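Local coordinates for protein anthranilate-CoA ligase (Stigmatella aurantiaca, PDB 4WV3) that belongs to the ANL superfamily of AMP-binding enzymes, with an AMP-binding domain followed by a smaller C-terminal domain, at residues A162-Y174 and P182-L194. Residues are numbered along the deposited sequence; the frame is centred on the assembly and turned at random.
Sequences AQSHREDICSLNY and PKGIPHAHKDYPL
The imidazole of His-189 is clamped between Cys-170 and Ser-164. Cys-170 CB sits over the centre of one face, 3.4 Å from the ring centroid and 14° off the normal, a CH-pi contact; Ser-164 OG, hydrogen-bonded to Tyr-10 O, lies over the opposite face, displaced toward the rim. At the ring edge, a water in plane joins His-189 NE2 (2.9 Å) to Ile-169 O, while Ala-12 N, from the N-terminal region, bonds ND1, so both ring nitrogens are engaged. With SG between its backbone N and carbonyl carbon (chi1 68°), Cys-170 also brings its sulfur obliquely to the Tyr-192 ring, 3.5 Å from CE2. Tyr-192 OH and Ser-171 OG are hydrogen-bonded at 2.6 Å, in the ring plane, and a second water links this serine to Ile-185 O.

A classic bulge sets two residues, Cys-170 and Ser-171, opposite one, His-187, consistent with both side chains turning to this cluster; His-187 O takes a nearly straight bond from Cys-170 N (3.0 Å, 172°) and a weak one from Ser-171 N. Beyond it, strands 169-174 and 183-188 pair as an antiparallel hairpin, whose Ile-185 side chain comes about 5 Å from the bound 5'-O-[(S)-[(2-aminobenzoyl)oxy](hydroxy)phosphoryl]adenosine. Sulfur contact and hydroxyl bond thus tie Tyr-192 to the hairpin, while His-189, gripped at both nitrogens and faces, probably has little freedom to rotate.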
loop_
_atom_site.group_PDB
_atom_site.type_symbol
_atom_site.label_atom_id
_atom_site.label_comp_id
_atom_site.label_asym_id
_atom_site.label_seq_id
_atom_site.Cartn_x
_atom_site.Cartn_y
_atom_site.Cartn_z
ATOM N N ALA A 162 -18.430 3.230 20.627
ATOM C CA ALA A 162 -18.911 1.904 20.990
ATOM C C ALA A 162 -17.949 1.211 21.949
ATOM O O ALA A 162 -16.735 1.402 21.873
ATOM C CB ALA A 162 -19.123 1.059 19.744
ATOM N N GLN A 163 -18.500 0.405 22.852
ATOM C CA GLN A 163 -17.694 -0.323 23.826
ATOM C C GLN A 163 -16.991 -1.501 23.162
ATOM O O GLN A 163 -17.262 -2.660 23.476
ATOM C CB GLN A 163 -18.570 -0.816 24.978
ATOM C CG GLN A 163 -19.407 0.272 25.630
ATOM C CD GLN A 163 -20.368 -0.276 26.668
ATOM O OE1 GLN A 163 -20.180 -1.378 27.185
ATOM N NE2 GLN A 163 -21.409 0.490 26.974
ATOM N N SER A 164 -16.084 -1.196 22.241
ATOM C CA SER A 164 -15.394 -2.225 21.476
ATOM C C SER A 164 -14.163 -2.747 22.204
ATOM O O SER A 164 -13.390 -1.977 22.777
ATOM C CB SER A 164 -14.993 -1.686 20.100
ATOM O OG SER A 164 -14.099 -0.592 20.221
ATOM N N HIS A 165 -13.993 -4.065 22.183
ATOM C CA HIS A 165 -12.776 -4.684 22.682
ATOM C C HIS A 165 -11.653 -4.251 21.752
ATOM O O HIS A 165 -11.889 -4.007 20.568
ATOM C CB HIS A 165 -12.922 -6.206 22.664
ATOM C CG HIS A 165 -11.909 -6.926 23.500
ATOM N ND1 HIS A 165 -10.601 -7.098 23.103
ATOM C CD2 HIS A 165 -12.021 -7.534 24.705
ATOM C CE1 HIS A 165 -9.947 -7.773 24.033
ATOM N NE2 HIS A 165 -10.785 -8.049 25.014
ATOM N N ARG A 166 -10.435 -4.148 22.274
ATOM C CA ARG A 166 -9.313 -3.724 21.443
ATOM C C ARG A 166 -8.982 -4.767 20.376
ATOM O O ARG A 166 -8.276 -4.478 19.411
ATOM C CB ARG A 166 -8.079 -3.404 22.292
ATOM C CG ARG A 166 -7.444 -4.600 22.977
ATOM C CD ARG A 166 -6.087 -4.223 23.555
ATOM N NE ARG A 166 -5.422 -5.350 24.203
ATOM C CZ ARG A 166 -5.181 -5.428 25.508
ATOM N NH1 ARG A 166 -5.542 -4.438 26.313
ATOM N NH2 ARG A 166 -4.569 -6.493 26.008
ATOM N N GLU A 167 -9.508 -5.975 20.550
ATOM C CA GLU A 167 -9.279 -7.056 19.600
ATOM C C GLU A 167 -10.438 -7.217 18.619
ATOM O O GLU A 167 -10.381 -8.053 17.717
ATOM C CB GLU A 167 -9.023 -8.368 20.341
ATOM C CG GLU A 167 -7.842 -8.308 21.292
ATOM C CD GLU A 167 -7.609 -9.617 22.017
ATOM O OE1 GLU A 167 -8.202 -10.639 21.610
ATOM O OE2 GLU A 167 -6.832 -9.622 22.995
ATOM N N ASP A 168 -11.486 -6.419 18.796
ATOM C CA ASP A 168 -12.621 -6.439 17.878
ATOM C C ASP A 168 -12.237 -5.858 16.524
ATOM O O ASP A 168 -11.450 -4.916 16.447
ATOM C CB ASP A 168 -13.807 -5.664 18.456
ATOM C CG ASP A 168 -14.594 -6.469 19.471
ATOM O OD1 ASP A 168 -14.638 -7.712 19.346
ATOM O OD2 ASP A 168 -15.175 -5.856 20.392
ATOM N N ILE A 169 -12.801 -6.420 15.461
ATOM C CA ILE A 169 -12.521 -5.967 14.104
ATOM C C ILE A 169 -13.131 -4.591 13.847
ATOM O O ILE A 169 -14.291 -4.348 14.181
ATOM C CB ILE A 169 -13.068 -6.962 13.060
ATOM C CG1 ILE A 169 -12.562 -8.377 13.354
ATOM C CG2 ILE A 169 -12.686 -6.531 11.652
ATOM C CD1 ILE A 169 -11.055 -8.503 13.339
ATOM N N CYS A 170 -12.346 -3.693 13.257
ATOM C CA CYS A 170 -12.835 -2.356 12.930
ATOM C C CYS A 170 -12.686 -2.031 11.446
ATOM O O CYS A 170 -13.240 -1.042 10.964
ATOM C CB CYS A 170 -12.127 -1.292 13.773
ATOM S SG CYS A 170 -10.372 -1.072 13.411
ATOM N N SER A 171 -11.941 -2.860 10.722
ATOM C CA SER A 171 -11.753 -2.642 9.291
ATOM C C SER A 171 -11.543 -3.938 8.514
ATOM O O SER A 171 -11.114 -4.950 9.069
ATOM C CB SER A 171 -10.588 -1.683 9.035
ATOM O OG SER A 171 -9.352 -2.257 9.425
ATOM N N LEU A 172 -11.851 -3.891 7.222
ATOM C CA LEU A 172 -11.679 -5.035 6.338
ATOM C C LEU A 172 -11.123 -4.577 4.994
ATOM O O LEU A 172 -11.798 -3.879 4.236
ATOM C CB LEU A 172 -13.012 -5.760 6.142
ATOM C CG LEU A 172 -13.018 -6.952 5.183
ATOM C CD1 LEU A 172 -12.024 -8.008 5.635
ATOM C CD2 LEU A 172 -14.416 -7.540 5.075
ATOM N N ASN A 173 -9.886 -4.967 4.706
ATOM C CA ASN A 173 -9.234 -4.582 3.459
ATOM C C ASN A 173 -9.078 -5.750 2.496
ATOM O O ASN A 173 -8.518 -6.788 2.849
ATOM C CB ASN A 173 -7.869 -3.949 3.739
ATOM C CG ASN A 173 -7.984 -2.591 4.398
ATOM O OD1 ASN A 173 -8.051 -1.565 3.721
ATOM N ND2 ASN A 173 -8.011 -2.579 5.726
ATOM N N TYR A 174 -9.576 -5.571 1.278
ATOM C CA TYR A 174 -9.492 -6.611 0.259
ATOM C C TYR A 174 -8.243 -6.462 -0.602
ATOM O O TYR A 174 -8.194 -5.635 -1.511
ATOM C CB TYR A 174 -10.753 -6.623 -0.606
ATOM C CG TYR A 174 -11.928 -7.297 0.064
ATOM C CD1 TYR A 174 -12.167 -8.653 -0.116
ATOM C CD2 TYR A 174 -12.789 -6.583 0.887
ATOM C CE1 TYR A 174 -13.234 -9.278 0.497
ATOM C CE2 TYR A 174 -13.861 -7.199 1.505
ATOM C CZ TYR A 174 -14.079 -8.548 1.306
ATOM O OH TYR A 174 -15.143 -9.169 1.916
ATOM N N PRO A 182 -9.496 -11.540 -4.596
ATOM C CA PRO A 182 -8.936 -10.839 -3.438
ATOM C C PRO A 182 -9.297 -11.509 -2.114
ATOM O O PRO A 182 -10.367 -12.105 -1.982
ATOM C CB PRO A 182 -9.583 -9.455 -3.531
ATOM C CG PRO A 182 -10.897 -9.713 -4.181
ATOM C CD PRO A 182 -10.691 -10.864 -5.130
ATOM N N LYS A 183 -8.392 -11.415 -1.146
ATOM C CA LYS A 183 -8.631 -11.955 0.184
ATOM C C LYS A 183 -9.010 -10.827 1.133
ATOM O O LYS A 183 -8.379 -9.771 1.133
ATOM C CB LYS A 183 -7.383 -12.667 0.705
ATOM C CG LYS A 183 -6.854 -13.756 -0.215
ATOM C CD LYS A 183 -5.466 -14.212 0.212
ATOM C CE LYS A 183 -4.504 -13.036 0.302
ATOM N NZ LYS A 183 -4.454 -12.245 -0.960
ATOM N N GLY A 184 -10.044 -11.053 1.935
ATOM C CA GLY A 184 -10.451 -10.084 2.934
ATOM C C GLY A 184 -9.551 -10.141 4.152
ATOM O O GLY A 184 -9.372 -11.200 4.753
ATOM N N ILE A 185 -8.979 -8.999 4.518
ATOM C CA ILE A 185 -8.073 -8.929 5.659
ATOM C C ILE A 185 -8.627 -8.019 6.753
ATOM O O ILE A 185 -8.634 -6.796 6.607
ATOM C CB ILE A 185 -6.674 -8.450 5.233
ATOM C CG1 ILE A 185 -6.076 -9.427 4.219
ATOM C CG2 ILE A 185 -5.764 -8.301 6.446
ATOM C CD1 ILE A 185 -4.741 -9.000 3.664
ATOM N N PRO A 186 -9.112 -8.623 7.847
ATOM C CA PRO A 186 -9.667 -7.885 8.985
ATOM C C PRO A 186 -8.597 -7.476 9.996
ATOM O O PRO A 186 -7.725 -8.276 10.336
ATOM C CB PRO A 186 -10.626 -8.898 9.613
ATOM C CG PRO A 186 -10.007 -10.219 9.312
ATOM C CD PRO A 186 -9.304 -10.078 7.984
ATOM N N HIS A 187 -8.668 -6.233 10.463
ATOM C CA HIS A 187 -7.763 -5.750 11.500
ATOM C C HIS A 187 -8.536 -5.220 12.702
ATOM O O HIS A 187 -9.630 -4.674 12.560
ATOM C CB HIS A 187 -6.822 -4.671 10.957
ATOM C CG HIS A 187 -5.607 -5.216 10.275
ATOM N ND1 HIS A 187 -4.560 -5.789 10.965
ATOM C CD2 HIS A 187 -5.269 -5.272 8.965
ATOM C CE1 HIS A 187 -3.632 -6.177 10.111
ATOM N NE2 HIS A 187 -4.036 -5.875 8.890
ATOM N N ALA A 188 -7.957 -5.389 13.884
ATOM C CA ALA A 188 -8.600 -4.960 15.119
ATOM C C ALA A 188 -8.267 -3.509 15.440
ATOM O O ALA A 188 -7.369 -2.921 14.837
ATOM C CB ALA A 188 -8.192 -5.867 16.267
ATOM N N HIS A 189 -9.000 -2.939 16.393
ATOM C CA HIS A 189 -8.774 -1.565 16.830
ATOM C C HIS A 189 -7.340 -1.359 17.305
ATOM O O HIS A 189 -6.744 -0.314 17.056
ATOM C CB HIS A 189 -9.745 -1.188 17.953
ATOM C CG HIS A 189 -11.179 -1.125 17.525
ATOM N ND1 HIS A 189 -11.795 0.053 17.161
ATOM C CD2 HIS A 189 -12.120 -2.092 17.409
ATOM C CE1 HIS A 189 -13.053 -0.191 16.839
ATOM N NE2 HIS A 189 -13.275 -1.485 16.979
ATOM N N LYS A 190 -6.793 -2.366 17.980
ATOM C CA LYS A 190 -5.457 -2.278 18.564
ATOM C C LYS A 190 -4.358 -2.079 17.524
ATOM O O LYS A 190 -3.324 -1.483 17.814
ATOM C CB LYS A 190 -5.153 -3.525 19.401
ATOM C CG LYS A 190 -5.125 -4.822 18.609
ATOM C CD LYS A 190 -4.599 -5.974 19.450
ATOM C CE LYS A 190 -4.671 -7.291 18.691
ATOM N NZ LYS A 190 -3.904 -7.251 17.415
ATOM N N ASP A 191 -4.588 -2.576 16.313
ATOM C CA ASP A 191 -3.570 -2.555 15.269
ATOM C C ASP A 191 -3.206 -1.142 14.824
ATOM O O ASP A 191 -2.088 -0.893 14.373
ATOM C CB ASP A 191 -4.029 -3.382 14.068
ATOM C CG ASP A 191 -4.270 -4.834 14.422
ATOM O OD1 ASP A 191 -3.607 -5.333 15.356
ATOM O OD2 ASP A 191 -5.122 -5.475 13.771
ATOM N N TYR A 192 -4.149 -0.218 14.961
ATOM C CA TYR A 192 -3.947 1.151 14.489
ATOM C C TYR A 192 -2.969 1.987 15.329
ATOM O O TYR A 192 -2.025 2.555 14.779
ATOM C CB TYR A 192 -5.291 1.863 14.278
ATOM C CG TYR A 192 -6.033 1.371 13.057
ATOM C CD1 TYR A 192 -6.077 2.132 11.897
ATOM C CD2 TYR A 192 -6.670 0.136 13.056
ATOM C CE1 TYR A 192 -6.745 1.686 10.776
ATOM C CE2 TYR A 192 -7.339 -0.320 11.938
ATOM C CZ TYR A 192 -7.374 0.460 10.800
ATOM O OH TYR A 192 -8.037 0.016 9.681
ATOM N N PRO A 193 -3.176 2.067 16.658
ATOM C CA PRO A 193 -2.171 2.816 17.421
ATOM C C PRO A 193 -0.852 2.055 17.530
ATOM O O PRO A 193 0.199 2.672 17.707
ATOM C CB PRO A 193 -2.819 2.957 18.801
ATOM C CG PRO A 193 -3.738 1.799 18.902
ATOM C CD PRO A 193 -4.277 1.599 17.518
ATOM N N LEU A 194 -0.910 0.731 17.419
ATOM C CA LEU A 194 0.288 -0.099 17.492
ATOM C C LEU A 194 1.221 0.134 16.307
ATOM O O LEU A 194 2.415 0.366 16.490
ATOM C CB LEU A 194 -0.082 -1.579 17.590
ATOM C CG LEU A 194 -0.452 -2.105 18.977
ATOM C CD1 LEU A 194 -0.921 -3.552 18.894
ATOM C CD2 LEU A 194 0.730 -1.977 19.920
HETATM O O HOH W 1 -15.773 -2.736 16.260
HETATM O O HOH W 2 -7.996 -4.248 7.485
#